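PDB 3PZF: serpin 2 from Anopheles gambiae, which inhibits the clip-domain serine proteases CLIPB9, CLIPB10 and CLIPB4, thereby restraining phenoloxidase activation and melanization in mosquito hemolymph. Local coordinates for residues Leu54-Ser59 / Arg72-Val77; Tyr204-Lys209 / Lys391-Val396; Tyr224-Asp229 / Leu250-Asn255; Pro299-Gln302 / Ile308-Gln311. All blocks are in the same frame, centred on the assembly; numbering follows the deposited sequence.

Interaction 1: residues Leu54-Ser59 / Arg72-Val77; sequences LIYEAS and RELSSV
Tyr56 and Leu74 carry this contact, with Ile55 adding a lighter touch, and the pair illustrates how a single leucine can fasten a short helix to a longer one. The apolar packing turns on one methyl group. Leu74 CD1 lies 3.6 Å from Tyr56 CB and, equally, 3.6 Å from Tyr56 CA, pressing against the helix backbone as well as the root of the tyrosine. With CG of Tyr56 anti to the backbone N (chi1 -174°), the ring swings over beside the carbonyl carbon and presents its edge to the same methyl, which sits close to the ring plane. The two side chains pass in opposite directions: while the leucine tip reaches the tyrosine backbone, Tyr56 CD1 comes back to within 3.9 Å of Leu74 CB. Ile55 CG2 stands farther off, 4.3 Å from Leu74 CD1.

The backbone bonds near the contact lie within segment 54-59. Ala58 N donates to Leu54 O over 3.0 Å in a helical bond, and Ser59, where the chain leaves helical geometry, closes the end through its N to Tyr56 O (3.1 Å). The two glutamates bond outside: Glu57 OE2 forms a salt bridge with Arg87 and a hydrogen bond with Tyr132, and Glu73 OE1 accepts from the backbone N of Arg306 and Glu307.

All three touching residues are buried. This is plain apolar packing between consecutive helices of the serpin helical region, 45-58 and 69-73 (helices B and C of the family). Helix 122-132 covers Leu54 and Ala58; Ile308, from a loop, packs on Ile55.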
loop_
_atom_site.group_PDB
_atom_site.type_symbol
_atom_site.label_atom_id
_atom_site.label_comp_id
_atom_site.label_asym_id
_atom_site.label_seq_id
_atom_site.Cartn_x
_atom_site.Cartn_y
_atom_site.Cartn_z
ATOM N N LEU A 54 -3.354 1.706 -15.339
ATOM C CA LEU A 54 -4.687 1.943 -15.972
ATOM C C LEU A 54 -4.694 3.251 -16.745
ATOM O O LEU A 54 -5.289 3.362 -17.819
ATOM C CB LEU A 54 -5.785 1.942 -14.920
ATOM C CG LEU A 54 -6.156 0.531 -14.423
ATOM C CD1 LEU A 54 -6.848 0.643 -13.068
ATOM C CD2 LEU A 54 -7.051 -0.237 -15.446
ATOM N N ILE A 55 -4.038 4.255 -16.206
ATOM C CA ILE A 55 -3.977 5.533 -16.872
ATOM C C ILE A 55 -3.134 5.420 -18.129
ATOM O O ILE A 55 -3.491 5.993 -19.173
ATOM C CB ILE A 55 -3.428 6.625 -15.935
ATOM C CG1 ILE A 55 -4.470 6.920 -14.846
ATOM C CG2 ILE A 55 -3.100 7.880 -16.730
ATOM C CD1 ILE A 55 -3.971 7.841 -13.698
ATOM N N TYR A 56 -2.037 4.666 -18.044
ATOM C CA TYR A 56 -1.235 4.331 -19.224
ATOM C C TYR A 56 -2.071 3.658 -20.317
ATOM O O TYR A 56 -2.013 4.054 -21.471
ATOM C CB TYR A 56 -0.050 3.446 -18.808
ATOM C CG TYR A 56 0.942 3.159 -19.916
ATOM C CD1 TYR A 56 1.849 4.125 -20.322
ATOM C CD2 TYR A 56 0.985 1.916 -20.525
ATOM C CE1 TYR A 56 2.782 3.848 -21.319
ATOM C CE2 TYR A 56 1.905 1.635 -21.530
ATOM C CZ TYR A 56 2.799 2.607 -21.915
ATOM O OH TYR A 56 3.722 2.346 -22.906
ATOM N N GLU A 57 -2.877 2.666 -19.943
ATOM C CA GLU A 57 -3.743 1.956 -20.883
ATOM C C GLU A 57 -4.764 2.902 -21.536
ATOM O O GLU A 57 -5.135 2.712 -22.708
ATOM C CB GLU A 57 -4.490 0.835 -20.139
ATOM C CG GLU A 57 -3.592 -0.375 -19.769
ATOM C CD GLU A 57 -3.604 -1.482 -20.820
ATOM O OE1 GLU A 57 -4.019 -1.235 -22.007
ATOM O OE2 GLU A 57 -3.193 -2.613 -20.458
ATOM N N ALA A 58 -5.181 3.920 -20.794
ATOM C CA ALA A 58 -6.207 4.860 -21.300
ATOM C C ALA A 58 -5.611 5.896 -22.227
ATOM O O ALA A 58 -6.325 6.551 -22.978
ATOM C CB ALA A 58 -6.872 5.577 -20.144
ATOM N N SER A 59 -4.298 6.067 -22.158
ATOM C CA SER A 59 -3.630 7.082 -22.953
ATOM C C SER A 59 -3.265 6.623 -24.352
ATOM O O SER A 59 -2.848 5.479 -24.577
ATOM C CB SER A 59 -2.353 7.544 -22.261
ATOM O OG SER A 59 -1.542 8.234 -23.199
ATOM N N ARG A 72 6.350 8.239 -21.511
ATOM C CA ARG A 72 7.710 8.299 -20.991
ATOM C C ARG A 72 7.754 8.275 -19.478
ATOM O O ARG A 72 8.551 7.548 -18.897
ATOM C CB ARG A 72 8.414 9.561 -21.501
ATOM N N GLU A 73 6.901 9.070 -18.834
ATOM C CA GLU A 73 6.947 9.230 -17.379
ATOM C C GLU A 73 6.390 8.011 -16.651
ATOM O O GLU A 73 6.870 7.657 -15.586
ATOM C CB GLU A 73 6.181 10.488 -16.934
ATOM C CG GLU A 73 6.939 11.791 -17.157
ATOM C CD GLU A 73 6.085 13.031 -16.937
ATOM O OE1 GLU A 73 4.927 12.904 -16.475
ATOM O OE2 GLU A 73 6.577 14.138 -17.233
ATOM N N LEU A 74 5.368 7.374 -17.216
ATOM C CA LEU A 74 4.767 6.214 -16.567
ATOM C C LEU A 74 5.699 4.999 -16.699
ATOM O O LEU A 74 5.273 3.858 -16.531
ATOM C CB LEU A 74 3.383 5.922 -17.172
ATOM C CG LEU A 74 2.363 7.058 -17.037
ATOM C CD1 LEU A 74 0.992 6.732 -17.647
ATOM C CD2 LEU A 74 2.225 7.399 -15.571
ATOM N N SER A 75 6.981 5.267 -16.955
ATOM C CA SER A 75 7.936 4.263 -17.432
ATOM C C SER A 75 8.293 3.183 -16.432
ATOM O O SER A 75 8.186 1.997 -16.736
ATOM C CB SER A 75 9.241 4.941 -17.842
ATOM O OG SER A 75 9.957 5.373 -16.697
ATOM N N SER A 76 8.753 3.591 -15.252
ATOM C CA SER A 76 9.292 2.652 -14.274
ATOM C C SER A 76 8.205 1.764 -13.678
ATOM O O SER A 76 8.443 0.994 -12.745
ATOM C CB SER A 76 10.002 3.407 -13.155
ATOM O OG SER A 76 9.086 4.202 -12.422
ATOM N N VAL A 77 7.007 1.889 -14.220
ATOM C CA VAL A 77 5.876 1.112 -13.783
ATOM C C VAL A 77 5.432 0.147 -14.877
ATOM O O VAL A 77 4.797 -0.867 -14.605
ATOM C CB VAL A 77 4.721 2.081 -13.401
ATOM C CG1 VAL A 77 3.357 1.523 -13.786
ATOM C CG2 VAL A 77 4.801 2.439 -11.941
#

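Interaction 2: residues Tyr204-Lys209 / Lys391-Val396; sequences YGTRGK and KIENPV
The flat group at this contact is the carboxylate of Glu393, gripped at its two oxygens. OE1 meets Thr206, whose OG1 is 3.0 Å away, a possible hydrogen bond that remains unsettled because the hydroxyl proton has another acceptor within reach. OE2 is used on its anti lone pair, the one away from OE1, by Lys391 NZ of its own segment, in a salt bridge of 3.0 Å. The bend at chi2 (-79°) of Glu393 brings OE1 up to Thr206 while OE2 stays beside Lys391.

One water ties the backbones together. It accepts from Thr206 N (2.8 Å) and donates both to Glu393 O (2.7 Å) and to Glu393 OE1 (2.6 Å). The backbones themselves come no nearer than 4.2 Å, Gly205 CA to Glu393 O, and the water supplies the polar link. Pro373 touches both Thr206 and Glu393, and Asn40 OD1 accepts from the N of Glu393 and of Asn394, fixing the chain where strand 386-392 ends. Lys391 NZ also donates to the carbonyls of Phe34 and His37.

In the serpin fold the contact ties the loop between strands 200-203 and 211-227 to the C-terminal end of the chain. The network would probably favour an ionised carboxylate, with the ammonium at OE2, and water and possibly the threonine hydroxyl at OE1. The loop is thus held at the surface through a charged, partly hydrated link instead of hydrophobic burial.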
loop_
_atom_site.group_PDB
_atom_site.type_symbol
_atom_site.label_atom_id
_atom_site.label_comp_id
_atom_site.label_asym_id
_atom_site.label_seq_id
_atom_site.Cartn_x
_atom_site.Cartn_y
_atom_site.Cartn_z
ATOM N N TYR A 204 8.222 6.156 22.605
ATOM C CA TYR A 204 9.071 7.339 22.495
ATOM C C TYR A 204 9.019 7.908 21.105
ATOM O O TYR A 204 9.806 7.535 20.243
ATOM C CB TYR A 204 10.496 6.999 22.893
ATOM C CG TYR A 204 10.532 6.523 24.316
ATOM C CD1 TYR A 204 10.561 7.446 25.364
ATOM C CD2 TYR A 204 10.447 5.175 24.628
ATOM C CE1 TYR A 204 10.550 7.045 26.677
ATOM C CE2 TYR A 204 10.444 4.750 25.978
ATOM C CZ TYR A 204 10.485 5.708 26.991
ATOM O OH TYR A 204 10.481 5.355 28.339
ATOM N N GLY A 205 8.088 8.823 20.892
ATOM C CA GLY A 205 7.871 9.382 19.570
ATOM C C GLY A 205 9.011 10.281 19.121
ATOM O O GLY A 205 9.841 10.715 19.938
ATOM N N THR A 206 9.034 10.554 17.816
ATOM C CA THR A 206 10.118 11.289 17.158
ATOM C C THR A 206 10.281 12.694 17.703
ATOM O O THR A 206 11.396 13.158 17.915
ATOM C CB THR A 206 9.869 11.423 15.639
ATOM O OG1 THR A 206 9.951 10.133 15.012
ATOM C CG2 THR A 206 10.893 12.364 15.020
ATOM N N ARG A 207 9.164 13.385 17.892
ATOM C CA ARG A 207 9.188 14.703 18.495
ATOM C C ARG A 207 8.332 14.703 19.758
ATOM O O ARG A 207 7.418 13.882 19.912
ATOM C CB ARG A 207 8.678 15.752 17.510
ATOM N N GLY A 208 8.651 15.621 20.660
ATOM C CA GLY A 208 7.853 15.844 21.849
ATOM C C GLY A 208 8.042 14.773 22.902
ATOM O O GLY A 208 8.819 13.841 22.733
ATOM N N LYS A 209 7.319 14.914 24.004
ATOM C CA LYS A 209 7.407 13.972 25.112
ATOM C C LYS A 209 6.818 12.609 24.735
ATOM O O LYS A 209 6.038 12.496 23.785
ATOM C CB LYS A 209 6.665 14.545 26.327
ATOM C CG LYS A 209 7.304 15.805 26.913
ATOM C CD LYS A 209 8.213 15.490 28.091
ATOM N N LYS A 391 4.238 3.648 8.262
ATOM C CA LYS A 391 5.095 3.872 9.408
ATOM C C LYS A 391 4.231 4.203 10.594
ATOM O O LYS A 391 3.096 4.645 10.457
ATOM C CB LYS A 391 6.082 4.999 9.133
ATOM C CG LYS A 391 5.404 6.313 8.808
ATOM C CD LYS A 391 6.384 7.460 8.857
ATOM C CE LYS A 391 5.636 8.781 8.622
ATOM N NZ LYS A 391 6.482 9.968 8.849
ATOM N N ILE A 392 4.778 3.931 11.767
ATOM C CA ILE A 392 4.096 4.231 13.018
ATOM C C ILE A 392 4.858 5.358 13.679
ATOM O O ILE A 392 6.028 5.214 13.980
ATOM C CB ILE A 392 4.111 2.991 13.920
ATOM C CG1 ILE A 392 3.266 1.880 13.288
ATOM C CG2 ILE A 392 3.600 3.306 15.337
ATOM C CD1 ILE A 392 1.800 2.305 12.990
ATOM N N GLU A 393 4.200 6.497 13.878
ATOM C CA GLU A 393 4.767 7.596 14.661
ATOM C C GLU A 393 4.131 7.684 16.062
ATOM O O GLU A 393 4.737 8.209 17.007
ATOM C CB GLU A 393 4.500 8.913 13.920
ATOM C CG GLU A 393 5.217 9.067 12.597
ATOM C CD GLU A 393 6.672 9.461 12.743
ATOM O OE1 GLU A 393 7.208 9.468 13.891
ATOM O OE2 GLU A 393 7.287 9.756 11.698
ATOM N N ASN A 394 2.921 7.148 16.201
ATOM C CA ASN A 394 2.159 7.243 17.464
ATOM C C ASN A 394 1.073 6.177 17.440
ATOM O O ASN A 394 -0.040 6.424 16.931
ATOM C CB ASN A 394 1.507 8.625 17.572
ATOM C CG ASN A 394 0.652 8.801 18.854
ATOM O OD1 ASN A 394 0.591 7.923 19.713
ATOM N ND2 ASN A 394 -0.016 9.940 18.959
ATOM N N PRO A 395 1.403 4.968 17.914
ATOM C CA PRO A 395 0.463 3.865 17.721
ATOM C C PRO A 395 -0.744 3.985 18.613
ATOM O O PRO A 395 -0.617 4.055 19.832
ATOM C CB PRO A 395 1.275 2.626 18.076
ATOM C CG PRO A 395 2.324 3.133 19.080
ATOM C CD PRO A 395 2.643 4.548 18.590
ATOM N N VAL A 396 -1.916 4.010 17.990
ATOM C CA VAL A 396 -3.156 4.081 18.736
ATOM C C VAL A 396 -3.948 2.847 18.367
ATOM O O VAL A 396 -4.047 2.486 17.190
ATOM C CB VAL A 396 -3.985 5.347 18.411
ATOM C CG1 VAL A 396 -5.357 5.240 19.060
ATOM C CG2 VAL A 396 -3.262 6.611 18.882
HETATM O O HOH W 1 6.663 9.958 16.406
#

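Interaction 3: residues Tyr224-Asp229 / Leu250-Asn255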
loop_
_atom_site.group_PDB
_atom_site.type_symbol
_atom_site.label_atom_id
_atom_site.label_comp_id
_atom_site.label_asym_id
_atom_site.label_seq_id
_atom_site.Cartn_x
_atom_site.Cartn_y
_atom_site.Cartn_z
ATOM N N TYR A 224 15.371 -12.333 11.071
ATOM C CA TYR A 224 15.762 -11.159 11.829
ATOM C C TYR A 224 17.182 -10.765 11.441
ATOM O O TYR A 224 18.021 -11.623 11.101
ATOM C CB TYR A 224 15.706 -11.498 13.324
ATOM C CG TYR A 224 16.427 -10.488 14.167
ATOM C CD1 TYR A 224 15.810 -9.307 14.552
ATOM C CD2 TYR A 224 17.748 -10.701 14.547
ATOM C CE1 TYR A 224 16.483 -8.373 15.300
ATOM C CE2 TYR A 224 18.431 -9.773 15.294
ATOM C CZ TYR A 224 17.793 -8.619 15.679
ATOM O OH TYR A 224 18.491 -7.694 16.411
ATOM N N ASP A 225 17.472 -9.474 11.481
ATOM C CA ASP A 225 18.868 -9.037 11.467
ATOM C C ASP A 225 18.949 -7.641 12.057
ATOM O O ASP A 225 17.986 -6.889 11.983
ATOM C CB ASP A 225 19.457 -9.047 10.028
ATOM C CG ASP A 225 20.985 -8.834 10.019
ATOM O OD1 ASP A 225 21.674 -9.384 10.899
ATOM O OD2 ASP A 225 21.479 -8.065 9.174
ATOM N N ASN A 226 20.086 -7.303 12.651
ATOM C CA ASN A 226 20.356 -5.922 12.987
ATOM C C ASN A 226 21.221 -5.381 11.883
ATOM O O ASN A 226 22.407 -5.737 11.761
ATOM C CB ASN A 226 21.055 -5.800 14.342
ATOM C CG ASN A 226 21.143 -4.359 14.845
ATOM O OD1 ASN A 226 21.835 -4.100 15.841
ATOM N ND2 ASN A 226 20.469 -3.435 14.195
ATOM N N SER A 227 20.614 -4.587 11.012
ATOM C CA SER A 227 21.309 -4.148 9.806
ATOM C C SER A 227 22.285 -3.023 10.084
ATOM O O SER A 227 21.887 -1.924 10.446
ATOM C CB SER A 227 20.307 -3.688 8.754
ATOM O OG SER A 227 20.999 -3.076 7.667
ATOM N N ALA A 228 23.574 -3.302 9.907
ATOM C CA ALA A 228 24.589 -2.273 10.063
ATOM C C ALA A 228 24.436 -1.213 8.970
ATOM O O ALA A 228 24.610 -0.013 9.211
ATOM C CB ALA A 228 25.986 -2.907 10.006
ATOM N N ASP A 229 24.092 -1.681 7.777
ATOM C CA ASP A 229 23.964 -0.840 6.594
ATOM C C ASP A 229 22.850 0.205 6.768
ATOM O O ASP A 229 23.066 1.394 6.518
ATOM C CB ASP A 229 23.688 -1.735 5.378
ATOM C CG ASP A 229 23.863 -1.014 4.055
ATOM O OD1 ASP A 229 24.989 -0.543 3.789
ATOM O OD2 ASP A 229 22.885 -0.951 3.264
ATOM N N LEU A 250 13.035 -1.193 12.376
ATOM C CA LEU A 250 13.063 -0.406 13.611
ATOM C C LEU A 250 14.431 0.245 13.705
ATOM O O LEU A 250 15.432 -0.441 13.945
ATOM C CB LEU A 250 12.828 -1.322 14.813
ATOM C CG LEU A 250 12.977 -0.685 16.215
ATOM C CD1 LEU A 250 11.870 0.340 16.486
ATOM C CD2 LEU A 250 12.962 -1.772 17.274
ATOM N N PRO A 251 14.496 1.567 13.498
ATOM C CA PRO A 251 15.783 2.276 13.535
ATOM C C PRO A 251 16.468 2.040 14.890
ATOM O O PRO A 251 15.786 2.027 15.899
ATOM C CB PRO A 251 15.373 3.760 13.411
ATOM C CG PRO A 251 14.057 3.721 12.641
ATOM C CD PRO A 251 13.368 2.458 13.133
ATOM N N ASN A 252 17.769 1.791 14.896
ATOM C CA ASN A 252 18.497 1.729 16.145
ATOM C C ASN A 252 18.278 3.041 16.881
ATOM O O ASN A 252 17.905 4.054 16.275
ATOM C CB ASN A 252 19.992 1.521 15.871
ATOM C CG ASN A 252 20.290 0.227 15.119
ATOM O OD1 ASN A 252 19.551 -0.776 15.191
ATOM N ND2 ASN A 252 21.406 0.237 14.413
ATOM N N PRO A 253 18.491 3.039 18.205
ATOM C CA PRO A 253 18.135 4.221 19.001
ATOM C C PRO A 253 18.889 5.480 18.568
ATOM O O PRO A 253 18.413 6.590 18.789
ATOM C CB PRO A 253 18.538 3.818 20.428
ATOM C CG PRO A 253 18.547 2.332 20.423
ATOM C CD PRO A 253 18.986 1.929 19.035
ATOM N N ASP A 254 20.035 5.289 17.931
ATOM C CA ASP A 254 20.888 6.380 17.476
ATOM C C ASP A 254 20.322 7.096 16.244
ATOM O O ASP A 254 20.819 8.154 15.866
ATOM C CB ASP A 254 22.271 5.822 17.111
ATOM C CG ASP A 254 23.308 6.027 18.207
ATOM O OD1 ASP A 254 22.919 6.238 19.375
ATOM O OD2 ASP A 254 24.524 5.967 17.896
ATOM N N ASN A 255 19.293 6.517 15.627
ATOM C CA ASN A 255 18.815 6.963 14.321
ATOM C C ASN A 255 17.326 7.192 14.330
ATOM O O ASN A 255 16.623 6.634 15.157
ATOM C CB ASN A 255 19.092 5.908 13.253
ATOM C CG ASN A 255 20.565 5.598 13.106
ATOM O OD1 ASN A 255 21.396 6.496 13.090
ATOM N ND2 ASN A 255 20.893 4.320 13.003
HETATM O O HOH W 2 23.073 -1.584 13.203
#
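Asn226, near the end of strand 211-227, and Asn252, just past strand 244-251, lie across from each other with CA atoms 8.5 Å apart; both strands pair antiparallel with 232-238. Segment 224-229 leaves its strand after Ser227. Segment 250-255 does so after Pro251, and Asn252 to Asn255 form a type I beta turn closed by Asn255 N to Asn252 O (2.9 Å).

What spans the gap is amide chemistry. Asn226 ND2 donates to Asn252 OD1 over 3.0 Å, with an N-H...O angle of 150°; the donor arrives in the carbonyl plane of Asn252, on a lone pair, whereas OD1 lies 17° out of the Asn226 amide plane. The two amides are nearly perpendicular. With CG anti to the backbone N (chi1 -170°), the Asn226 amide extends toward Asn252, and the same ND2 makes a weak bond to Ala232 O on the intervening strand. The other end of the Asn252 amide is used as well: its ND2 donates to a water (2.7 Å) that in turn donates to Ser227 O (3.0 Å).

Asn255 ND2 and the Asn252 backbone both bond to Gly231. The setting is the ends of an antiparallel meander of strands 211-227, 232-238 and 244-251, in the sheet B region of serpins.

Interaction 4: residues Pro299-Gln302 / Ile308-Gln311; sequences PLQQ and IFSQ
Local packing of a 3-10 segment back on the short helix 297-302 of the serpin fold, ahead of strand 332-341, makes this contact: Leu300 and Gln301, on the helix, receive the ring of Phe309 from a few residues later. It is a worked example of how an aromatic ring can pin a loop to the helix it has just left. The closest CA pair, Gln301 and Phe309, is 8.2 Å apart, and the contacts across are made by side chains.

Leu300 meets the far end of the ring. Its CD1 lies at the edge, in the ring plane, 3.8 Å from Phe309 CZ, and its CB is 3.9 Å from Phe309 CE2; the two side chains cross at about a right angle. One face of the ring is taken by Ile308 CG1, which lies 3.6 Å above the plane and displaced toward the rim. Around these residues, Leu300 also packs on Phe29, Leu52 and Ile333, and Phe309 on Ile333, so that helices 24-35 and 45-58 and strand 332-341 all border the site. Beyond the ring, Ser310 OG is hydrogen-bonded to Glu307 O and Asn312 N.

Gln301 supplies the partly exposed flank. Extended beyond CG, its chain crosses Phe309 at a slant, with CG 3.6 Å from Phe309 CD2. The terminal amide then stands almost perpendicular to the ring, 88° between planes, and sets its oxygen OE1 3.5 Å from Phe309 CB.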
loop_
_atom_site.group_PDB
_atom_site.type_symbol
_atom_site.label_atom_id
_atom_site.label_comp_id
_atom_site.label_asym_id
_atom_site.label_seq_id
_atom_site.Cartn_x
_atom_site.Cartn_y
_atom_site.Cartn_z
ATOM N N PRO A 299 1.699 14.156 -4.522
ATOM C CA PRO A 299 2.900 13.312 -4.400
ATOM C C PRO A 299 3.367 12.699 -5.722
ATOM O O PRO A 299 4.572 12.552 -5.912
ATOM C CB PRO A 299 2.474 12.210 -3.416
ATOM C CG PRO A 299 0.999 12.260 -3.355
ATOM C CD PRO A 299 0.618 13.701 -3.634
ATOM N N LEU A 300 2.446 12.331 -6.614
ATOM C CA LEU A 300 2.858 11.808 -7.903
ATOM C C LEU A 300 3.639 12.883 -8.655
ATOM O O LEU A 300 4.677 12.594 -9.247
ATOM C CB LEU A 300 1.656 11.327 -8.722
ATOM C CG LEU A 300 1.054 9.987 -8.254
ATOM C CD1 LEU A 300 -0.324 9.757 -8.919
ATOM C CD2 LEU A 300 1.987 8.784 -8.525
ATOM N N GLN A 301 3.161 14.123 -8.594
ATOM C CA GLN A 301 3.824 15.231 -9.276
ATOM C C GLN A 301 5.214 15.432 -8.689
ATOM O O GLN A 301 6.178 15.657 -9.410
ATOM C CB GLN A 301 2.988 16.511 -9.161
ATOM C CG GLN A 301 1.759 16.496 -10.088
ATOM C CD GLN A 301 0.813 17.677 -9.903
ATOM O OE1 GLN A 301 0.102 18.063 -10.830
ATOM N NE2 GLN A 301 0.794 18.243 -8.708
ATOM N N GLN A 302 5.314 15.312 -7.377
ATOM C CA GLN A 302 6.591 15.497 -6.700
ATOM C C GLN A 302 7.631 14.476 -7.151
ATOM O O GLN A 302 8.808 14.799 -7.234
ATOM C CB GLN A 302 6.412 15.449 -5.182
ATOM C CG GLN A 302 5.732 16.689 -4.622
ATOM C CD GLN A 302 6.470 17.972 -4.976
ATOM O OE1 GLN A 302 7.641 18.135 -4.649
ATOM N NE2 GLN A 302 5.784 18.887 -5.656
ATOM N N ILE A 308 0.256 13.544 -16.810
ATOM C CA ILE A 308 -1.138 13.075 -16.724
ATOM C C ILE A 308 -2.054 14.063 -15.980
ATOM O O ILE A 308 -3.282 13.949 -16.023
ATOM C CB ILE A 308 -1.239 11.688 -16.055
ATOM C CG1 ILE A 308 -0.591 11.708 -14.674
ATOM C CG2 ILE A 308 -0.564 10.619 -16.913
ATOM C CD1 ILE A 308 -0.913 10.483 -13.855
ATOM N N PHE A 309 -1.461 15.037 -15.291
ATOM C CA PHE A 309 -2.250 16.079 -14.646
ATOM C C PHE A 309 -2.192 17.394 -15.422
ATOM O O PHE A 309 -2.731 18.411 -14.977
ATOM C CB PHE A 309 -1.773 16.278 -13.194
ATOM C CG PHE A 309 -1.739 15.003 -12.418
ATOM C CD1 PHE A 309 -2.916 14.339 -12.113
ATOM C CD2 PHE A 309 -0.529 14.429 -12.040
ATOM C CE1 PHE A 309 -2.890 13.130 -11.413
ATOM C CE2 PHE A 309 -0.497 13.225 -11.338
ATOM C CZ PHE A 309 -1.676 12.577 -11.031
ATOM N N SER A 310 -1.571 17.366 -16.598
ATOM C CA SER A 310 -1.347 18.591 -17.365
ATOM C C SER A 310 -2.470 18.867 -18.362
ATOM O O SER A 310 -3.307 18.008 -18.623
ATOM C CB SER A 310 -0.010 18.516 -18.102
ATOM O OG SER A 310 -0.109 17.728 -19.277
ATOM N N GLN A 311 -2.487 20.069 -18.924
ATOM C CA GLN A 311 -3.489 20.414 -19.934
ATOM C C GLN A 311 -3.301 19.556 -21.189
ATOM O O GLN A 311 -4.181 19.480 -22.047
ATOM C CB GLN A 311 -3.397 21.904 -20.295
#

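In the fold
The four contacts contrast core with surface. Interaction 1 is buried and interaction 4 partly so; both are mainly apolar, though interaction 4 adds a glutamine amide, and they touch, Ile55 CG2 lying 3.7 Å from Ile308 CG2, so helix 45-58 takes part in one cluster with the loop 308-311. Interactions 2 and 3 sit at the surface and rely on polar groups and bridging waters, the former with a carboxylate and lysine, the latter with neutral amides. Strand 211-227 carries one segment of interaction 3 and begins just after the 204-209 loop of interaction 2; their centres are about 17 Å apart. Interactions 1 and 2 lie on opposite sides of the chain's centre, about 37 Å between centres.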